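Local coordinates for uncharacterized protein (Cricetid herpesvirus 2, PDB 4ZKQ), which binds chemokines and, as a herpesvirus protein, probably acts as a decoy receptor that takes them away from the receptors of its rodent host, at residues P74-D78 with T212-K216; A88-W94 with R134-F140; I161-I166 with C177-A182. All coordinates share one frame; numbering follows the deposited sequence.

Overall arrangement
Contacts 2 and 3 lie in one seven-stranded sheet of the N-terminal β-sandwich, with centres about 9 Å apart, and contact 1 joins that sandwich to strand 206-223 of the large mixed sheet. Strands 85-94 and 161-169 are adjacent in the seven-stranded sheet, and Val91 O lies 2.7 Å from Leu165 N, a probable hydrogen bond. The centre of contact 1 is about 13 Å from that of contact 3 and 19 Å from that of contact 2. Trp180 of contact 3 reaches Thr77, CZ2 to CG2 at 3.5 Å, and Ile166 CD1 lies 3.7 Å from Pro74 O, whereas contact 2 meets contact 1 through Ala88 CB and Leu75 CD1, 3.7 Å apart.

Contact 1. Residues P74-D78 with T212-K216; sequences PLSTD and TLSKK
Leu213 and Lys215 meet Pro74, Thr77 and Asp78 in a small, mixed apolar and ionic contact between the loop that follows strand 68-74 and the long strand 206-223. Only side chains carry it: the closest CA pair, Thr77 and Leu213, is 7.2 Å apart, too far for strand pairing, and the two segments bury 207 Å² together. At the apolar end a single methyl does the touching. Leu213 CD1 lies 3.8 Å from Pro74 CG and 4.2 Å from Thr77 CG2, its side chain sliding past the proline ring in the opposite direction and crossing the threonine at about a right angle. Residues 213 and 215 point to the same side of their strand, as alternation in a β-strand requires, and this side faces the loop. The contact thus joins the N-terminal β-sandwich to the large sheet built mostly from the later half of the chain. At the ionic end, Lys215 and Asp78 cross at about a right angle in a salt bridge. The lysine chain bends at chi3 (-74°), bringing NZ in front of the carboxylate, 2.9 Å from Asp78 OD1 and equally close to OD2; the hydrogen bond goes to the syn lone pair of OD1. Gln24 OE1 and Thr56 OG1 also accept from NZ, while Asp78 OD2 forms a salt bridge with Lys54. This second lysine probably stabilises the ionised carboxylate, and grips at both oxygens restrict its rotation.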
# COMPACT_ATOMS: atom_id res chain seq x y z
N PRO A 74 7.21 3.85 1.26
CA PRO A 74 5.93 3.96 0.56
C PRO A 74 4.77 3.77 1.54
O PRO A 74 4.89 2.93 2.43
CB PRO A 74 5.99 2.81 -0.44
CG PRO A 74 6.80 1.77 0.26
CD PRO A 74 7.84 2.54 1.04
N LEU A 75 3.69 4.52 1.39
CA LEU A 75 2.55 4.33 2.27
C LEU A 75 1.89 2.99 1.96
O LEU A 75 1.31 2.36 2.84
CB LEU A 75 1.55 5.49 2.17
CG LEU A 75 2.06 6.84 2.68
CD1 LEU A 75 0.91 7.81 2.86
CD2 LEU A 75 2.84 6.74 3.99
N SER A 76 2.01 2.53 0.71
CA SER A 76 1.66 1.15 0.35
C SER A 76 2.71 0.58 -0.61
O SER A 76 2.98 1.20 -1.64
CB SER A 76 0.27 1.11 -0.28
OG SER A 76 -0.08 -0.20 -0.68
N THR A 77 3.30 -0.58 -0.32
CA THR A 77 4.28 -1.14 -1.25
C THR A 77 3.62 -1.71 -2.51
O THR A 77 4.23 -1.73 -3.57
CB THR A 77 5.16 -2.25 -0.61
OG1 THR A 77 4.33 -3.23 0.04
CG2 THR A 77 6.17 -1.62 0.35
N ASP A 78 2.37 -2.14 -2.39
CA ASP A 78 1.75 -2.82 -3.52
C ASP A 78 0.81 -1.91 -4.30
O ASP A 78 0.30 -0.90 -3.80
CB ASP A 78 1.00 -4.05 -3.04
CG ASP A 78 1.88 -4.97 -2.21
OD1 ASP A 78 2.93 -5.40 -2.71
OD2 ASP A 78 1.51 -5.24 -1.05
N THR A 212 13.95 1.00 -5.10
CA THR A 212 13.45 -0.20 -5.75
C THR A 212 12.85 -1.12 -4.70
O THR A 212 13.51 -1.49 -3.73
CB THR A 212 14.57 -0.92 -6.53
OG1 THR A 212 15.17 -0.00 -7.45
CG2 THR A 212 14.03 -2.12 -7.31
N LEU A 213 11.57 -1.45 -4.89
CA LEU A 213 10.85 -2.36 -4.02
C LEU A 213 10.72 -3.70 -4.72
O LEU A 213 10.17 -3.77 -5.82
CB LEU A 213 9.47 -1.80 -3.67
CG LEU A 213 9.45 -0.42 -3.02
CD1 LEU A 213 8.02 0.13 -2.94
CD2 LEU A 213 10.07 -0.46 -1.64
N SER A 214 11.21 -4.76 -4.10
CA SER A 214 11.16 -6.09 -4.69
C SER A 214 10.55 -7.07 -3.70
O SER A 214 11.09 -7.28 -2.63
CB SER A 214 12.55 -6.57 -5.10
OG SER A 214 13.21 -5.59 -5.89
N LYS A 215 9.41 -7.66 -4.08
CA LYS A 215 8.70 -8.60 -3.24
C LYS A 215 8.66 -9.98 -3.88
O LYS A 215 8.33 -10.12 -5.06
CB LYS A 215 7.27 -8.12 -2.96
CG LYS A 215 6.39 -9.18 -2.29
CD LYS A 215 5.01 -8.62 -1.92
CE LYS A 215 5.07 -7.67 -0.72
NZ LYS A 215 3.76 -6.99 -0.48
N LYS A 216 8.96 -10.99 -3.09
CA LYS A 216 8.82 -12.36 -3.56
C LYS A 216 7.36 -12.78 -3.42
O LYS A 216 6.87 -13.08 -2.33
CB LYS A 216 9.72 -13.33 -2.80
CG LYS A 216 9.58 -14.78 -3.29
CD LYS A 216 10.57 -15.72 -2.64
CE LYS A 216 10.40 -17.15 -3.15
NZ LYS A 216 11.20 -18.12 -2.34

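Contact 2. Residues A88-W94 with R134-F140; sequences AVLVGKW and RLFFAKF
Strands 88-94 and 134-140 pair antiparallel, their axes 4.6 Å apart at closest approach and their directions at 158°, with seven backbone hydrogen bonds running from Ala88-Phe140 to Trp94-Arg134. The side chains of Phe136 and Leu90 mark one face. With its CG set between backbone N and carbonyl carbon (chi1 62°), the Phe136 ring turns back over its partner Gly92, whose CA sits 3.7 Å from the ring centroid and 19° off the normal. This CH-pi contact is the cross-strand glycine-aromatic pairing known from antiparallel sheets, the ring covering backbone that has no side chain of its own. The rim of the ring is held at opposite corners: Leu90 CD2 approaches CE1 of Phe136 at 4.3 Å, and Trp94 CB approaches CD2 of Phe136 at 4.2 Å. Farther along, Leu90 CB meets Phe140 CE2 at 4.0 Å. On the other face Val91 divides its two methyls, CG1 toward Leu135 CD1 (4.1 Å) and CG2 toward Phe137 CB (4.2 Å). Beyond the pair, Phe136 and Phe140 reach Leu150 and Ala148 of strand 147-152 in the opposing sheet. Main-chain hydrogen bonds hold the strands together while the side chains across them meet through hydrocarbon, consistent with cohesion from backbone bonding together with apolar burial; the charge of Arg134 is paired outside, with Glu104.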
# COMPACT_ATOMS: atom_id res chain seq x y z
N ALA A 88 -3.00 7.15 6.37
CA ALA A 88 -1.87 6.38 6.88
C ALA A 88 -1.49 6.86 8.28
O ALA A 88 -1.53 8.05 8.57
CB ALA A 88 -0.68 6.50 5.95
N VAL A 89 -1.14 5.91 9.14
CA VAL A 89 -0.49 6.23 10.39
C VAL A 89 0.88 5.55 10.43
O VAL A 89 0.99 4.32 10.32
CB VAL A 89 -1.31 5.79 11.62
CG1 VAL A 89 -0.59 6.16 12.90
CG2 VAL A 89 -2.70 6.45 11.59
N LEU A 90 1.90 6.38 10.56
CA LEU A 90 3.27 5.95 10.81
C LEU A 90 3.50 5.82 12.31
O LEU A 90 3.22 6.75 13.06
CB LEU A 90 4.25 6.96 10.19
CG LEU A 90 5.73 6.88 10.60
CD1 LEU A 90 6.39 5.66 9.99
CD2 LEU A 90 6.48 8.16 10.21
N VAL A 91 3.99 4.67 12.74
CA VAL A 91 4.34 4.46 14.15
C VAL A 91 5.73 3.85 14.24
O VAL A 91 5.96 2.75 13.76
CB VAL A 91 3.34 3.54 14.86
CG1 VAL A 91 3.68 3.41 16.34
CG2 VAL A 91 1.94 4.04 14.66
N GLY A 92 6.65 4.58 14.87
CA GLY A 92 8.03 4.14 14.95
C GLY A 92 8.48 3.94 16.38
O GLY A 92 7.99 4.59 17.30
N LYS A 93 9.41 3.00 16.55
CA LYS A 93 9.99 2.75 17.86
C LYS A 93 11.29 3.51 18.01
O LYS A 93 12.19 3.40 17.17
CB LYS A 93 10.22 1.25 18.07
CG LYS A 93 10.96 0.96 19.36
CD LYS A 93 10.55 -0.36 19.97
CE LYS A 93 11.33 -0.64 21.23
NZ LYS A 93 12.79 -0.75 20.96
N TRP A 94 11.38 4.29 19.08
CA TRP A 94 12.53 5.15 19.35
C TRP A 94 13.32 4.60 20.54
O TRP A 94 12.79 4.47 21.63
CB TRP A 94 12.08 6.58 19.63
CG TRP A 94 13.21 7.54 19.87
CD1 TRP A 94 13.72 7.93 21.07
CD2 TRP A 94 13.96 8.24 18.87
NE1 TRP A 94 14.74 8.83 20.88
CE2 TRP A 94 14.91 9.04 19.54
CE3 TRP A 94 13.92 8.27 17.47
CZ2 TRP A 94 15.82 9.85 18.86
CZ3 TRP A 94 14.82 9.08 16.80
CH2 TRP A 94 15.76 9.86 17.49
N ARG A 134 9.08 3.60 23.91
CA ARG A 134 8.95 4.95 23.41
C ARG A 134 8.61 4.90 21.92
O ARG A 134 9.40 4.37 21.12
CB ARG A 134 10.24 5.73 23.65
CG ARG A 134 10.12 7.22 23.49
CD ARG A 134 9.30 7.84 24.62
NE ARG A 134 9.35 9.30 24.56
CZ ARG A 134 8.42 10.12 25.05
NH1 ARG A 134 7.35 9.63 25.65
NH2 ARG A 134 8.58 11.42 24.93
N LEU A 135 7.45 5.43 21.55
CA LEU A 135 7.01 5.44 20.16
C LEU A 135 6.79 6.85 19.65
O LEU A 135 6.45 7.75 20.42
CB LEU A 135 5.70 4.66 20.00
CG LEU A 135 5.68 3.21 20.48
CD1 LEU A 135 4.29 2.63 20.32
CD2 LEU A 135 6.69 2.37 19.73
N PHE A 136 6.97 7.05 18.34
CA PHE A 136 6.57 8.30 17.70
C PHE A 136 5.55 7.99 16.60
O PHE A 136 5.55 6.89 16.04
CB PHE A 136 7.77 9.06 17.13
CG PHE A 136 8.54 8.31 16.06
CD1 PHE A 136 8.18 8.42 14.72
CD2 PHE A 136 9.65 7.55 16.39
CE1 PHE A 136 8.90 7.76 13.74
CE2 PHE A 136 10.37 6.88 15.41
CZ PHE A 136 9.99 6.99 14.09
N PHE A 137 4.66 8.93 16.32
CA PHE A 137 3.69 8.72 15.25
C PHE A 137 3.26 9.98 14.52
O PHE A 137 3.45 11.10 15.00
CB PHE A 137 2.45 8.01 15.82
CG PHE A 137 1.63 8.85 16.76
CD1 PHE A 137 1.91 8.85 18.12
CD2 PHE A 137 0.57 9.62 16.30
CE1 PHE A 137 1.15 9.61 18.99
CE2 PHE A 137 -0.19 10.39 17.17
CZ PHE A 137 0.11 10.38 18.52
N ALA A 138 2.70 9.78 13.33
CA ALA A 138 2.17 10.87 12.52
C ALA A 138 1.10 10.31 11.60
O ALA A 138 1.20 9.16 11.16
CB ALA A 138 3.25 11.54 11.71
N LYS A 139 0.10 11.12 11.32
CA LYS A 139 -1.00 10.72 10.46
C LYS A 139 -0.95 11.47 9.14
O LYS A 139 -0.68 12.68 9.12
CB LYS A 139 -2.33 10.98 11.17
CG LYS A 139 -3.55 10.55 10.39
CD LYS A 139 -4.79 10.61 11.27
CE LYS A 139 -6.06 10.47 10.47
NZ LYS A 139 -7.25 10.82 11.28
N PHE A 140 -1.19 10.76 8.04
CA PHE A 140 -1.11 11.33 6.70
C PHE A 140 -2.38 11.03 5.93
O PHE A 140 -3.09 10.08 6.25
CB PHE A 140 0.09 10.77 5.92
CG PHE A 140 1.39 10.90 6.65
CD1 PHE A 140 1.91 12.14 6.95
CD2 PHE A 140 2.11 9.77 7.01
CE1 PHE A 140 3.11 12.27 7.62
CE2 PHE A 140 3.32 9.89 7.69
CZ PHE A 140 3.82 11.15 7.98
O HOH W 1 11.28 2.65 23.12

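Contact 3. Residues I161-I166 with C177-A182; sequences IQEALI and CSLWKA
Five main-chain hydrogen bonds join Ile161-Ile166 to Cys177-Ala182, the two arms of an antiparallel β-hairpin. Ala164 and Trp180 exchange two of them, Ile166 and Ser178 another two, and Ala182 N donates to Gln162 O; the segment axes run at 168° and approach to 4.6 Å.

Apolar contacts gather on the face of Leu165 and Leu179. One methyl, Leu179 CD1, lies 4.1 Å from Leu165 CB. Leu165 CG stands anti to the backbone N (chi1 169°), which carries its CD1 to 4.1 Å from Cys177 CB.

Glu163 and Lys181 run side by side in the same direction, but their charged atoms, OE1 of Glu163 and NZ of Lys181, stay 5.3 Å apart, so they meet through the lysine methylenes, in the one of two lysine conformers considered here. The carboxylate of Glu163 also rests against the leucine methyl, its CD 4.0 Å from Leu179 CD1.

Aromatic contacts occupy the other face. Ala164 O lies at the edge of the Trp180 indole, 3.4 Å from CD1, and Ile166 CD1 approaches Trp180 NE1 obliquely at 4.2 Å. A bond from Trp180 NE1 to Ser178 OG is uncertain, since the serine has two conformers.

The hairpin lies inside its sheet: strand 85-94 flanks strand 161-169, and strand 54-59 runs parallel beside strand 175-181. Helix 44-51 covers Leu165 through Val44, Ile47 and Ile48, and the Cys52-Cys177 disulfide ties the chain just beyond this helix to the sheet. On the far face Leu73 of strand 68-74 packs against Ile166 and Trp180.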
# COMPACT_ATOMS: atom_id res chain seq x y z
N ILE A 161 16.12 4.51 15.64
CA ILE A 161 14.85 4.02 15.11
C ILE A 161 14.95 2.52 14.82
O ILE A 161 15.52 2.12 13.81
CB ILE A 161 14.45 4.78 13.83
CG1 ILE A 161 14.43 6.29 14.10
CG2 ILE A 161 13.08 4.32 13.34
CD1 ILE A 161 14.55 7.13 12.86
N GLN A 162 14.40 1.70 15.71
CA GLN A 162 14.48 0.25 15.58
C GLN A 162 13.59 -0.29 14.47
O GLN A 162 13.95 -1.23 13.77
CB GLN A 162 14.09 -0.44 16.89
CG GLN A 162 15.24 -0.58 17.87
CD GLN A 162 15.65 0.74 18.48
OE1 GLN A 162 14.86 1.68 18.52
NE2 GLN A 162 16.89 0.82 18.95
N GLU A 163 12.40 0.28 14.35
CA GLU A 163 11.46 -0.15 13.32
C GLU A 163 10.40 0.91 13.09
O GLU A 163 10.17 1.77 13.95
CB GLU A 163 10.80 -1.47 13.72
CG GLU A 163 9.83 -1.32 14.87
CD GLU A 163 9.19 -2.64 15.28
OE1 GLU A 163 9.78 -3.70 15.00
OE2 GLU A 163 8.10 -2.60 15.88
N ALA A 164 9.75 0.84 11.93
CA ALA A 164 8.64 1.72 11.62
C ALA A 164 7.49 0.94 11.00
O ALA A 164 7.65 0.23 10.01
CB ALA A 164 9.09 2.83 10.70
N LEU A 165 6.33 1.08 11.63
CA LEU A 165 5.08 0.57 11.11
C LEU A 165 4.37 1.64 10.31
O LEU A 165 4.27 2.78 10.76
CB LEU A 165 4.17 0.11 12.26
CG LEU A 165 2.72 -0.21 11.91
CD1 LEU A 165 2.63 -1.47 11.06
CD2 LEU A 165 1.88 -0.34 13.18
N ILE A 166 3.88 1.28 9.13
CA ILE A 166 2.92 2.10 8.43
C ILE A 166 1.62 1.31 8.30
O ILE A 166 1.60 0.20 7.78
CB ILE A 166 3.42 2.54 7.05
CG1 ILE A 166 4.63 3.47 7.22
CG2 ILE A 166 2.31 3.25 6.27
CD1 ILE A 166 5.35 3.79 5.95
N CYS A 177 -0.69 -2.95 5.88
CA CYS A 177 0.39 -2.52 6.75
C CYS A 177 1.77 -2.92 6.25
O CYS A 177 1.92 -3.85 5.46
CB CYS A 177 0.16 -3.08 8.15
SG CYS A 177 -1.42 -2.51 8.81
N SER A 178 2.77 -2.20 6.72
CA SER A 178 4.14 -2.55 6.41
C SER A 178 5.01 -2.32 7.63
O SER A 178 4.83 -1.33 8.35
CB SER A 178 4.65 -1.74 5.21
OG SER A 178 4.58 -0.36 5.46
N LEU A 179 5.92 -3.24 7.87
CA LEU A 179 6.80 -3.18 9.02
C LEU A 179 8.25 -3.18 8.55
O LEU A 179 8.73 -4.17 8.00
CB LEU A 179 6.53 -4.34 9.98
CG LEU A 179 7.26 -4.28 11.33
CD1 LEU A 179 6.89 -3.01 12.07
CD2 LEU A 179 6.89 -5.50 12.15
N TRP A 180 8.91 -2.05 8.76
CA TRP A 180 10.28 -1.82 8.29
C TRP A 180 11.20 -1.86 9.50
O TRP A 180 11.15 -0.97 10.34
CB TRP A 180 10.39 -0.47 7.58
CG TRP A 180 9.35 -0.32 6.54
CD1 TRP A 180 8.12 0.24 6.69
CD2 TRP A 180 9.42 -0.77 5.19
NE1 TRP A 180 7.42 0.17 5.52
CE2 TRP A 180 8.20 -0.45 4.57
CE3 TRP A 180 10.41 -1.42 4.43
CZ2 TRP A 180 7.93 -0.75 3.25
CZ3 TRP A 180 10.14 -1.71 3.11
CH2 TRP A 180 8.91 -1.38 2.53
N LYS A 181 12.01 -2.91 9.59
CA LYS A 181 12.90 -3.11 10.72
C LYS A 181 14.35 -2.86 10.34
O LYS A 181 14.80 -3.24 9.25
CB LYS A 181 12.77 -4.52 11.30
CG LYS A 181 11.40 -4.86 11.82
CD LYS A 181 11.44 -6.16 12.60
CE LYS A 181 10.07 -6.81 12.67
NZ LYS A 181 9.79 -7.69 11.49
N ALA A 182 15.09 -2.22 11.24
CA ALA A 182 16.51 -2.06 11.04
C ALA A 182 17.14 -3.46 11.08
O ALA A 182 16.80 -4.27 11.95
CB ALA A 182 17.12 -1.17 12.11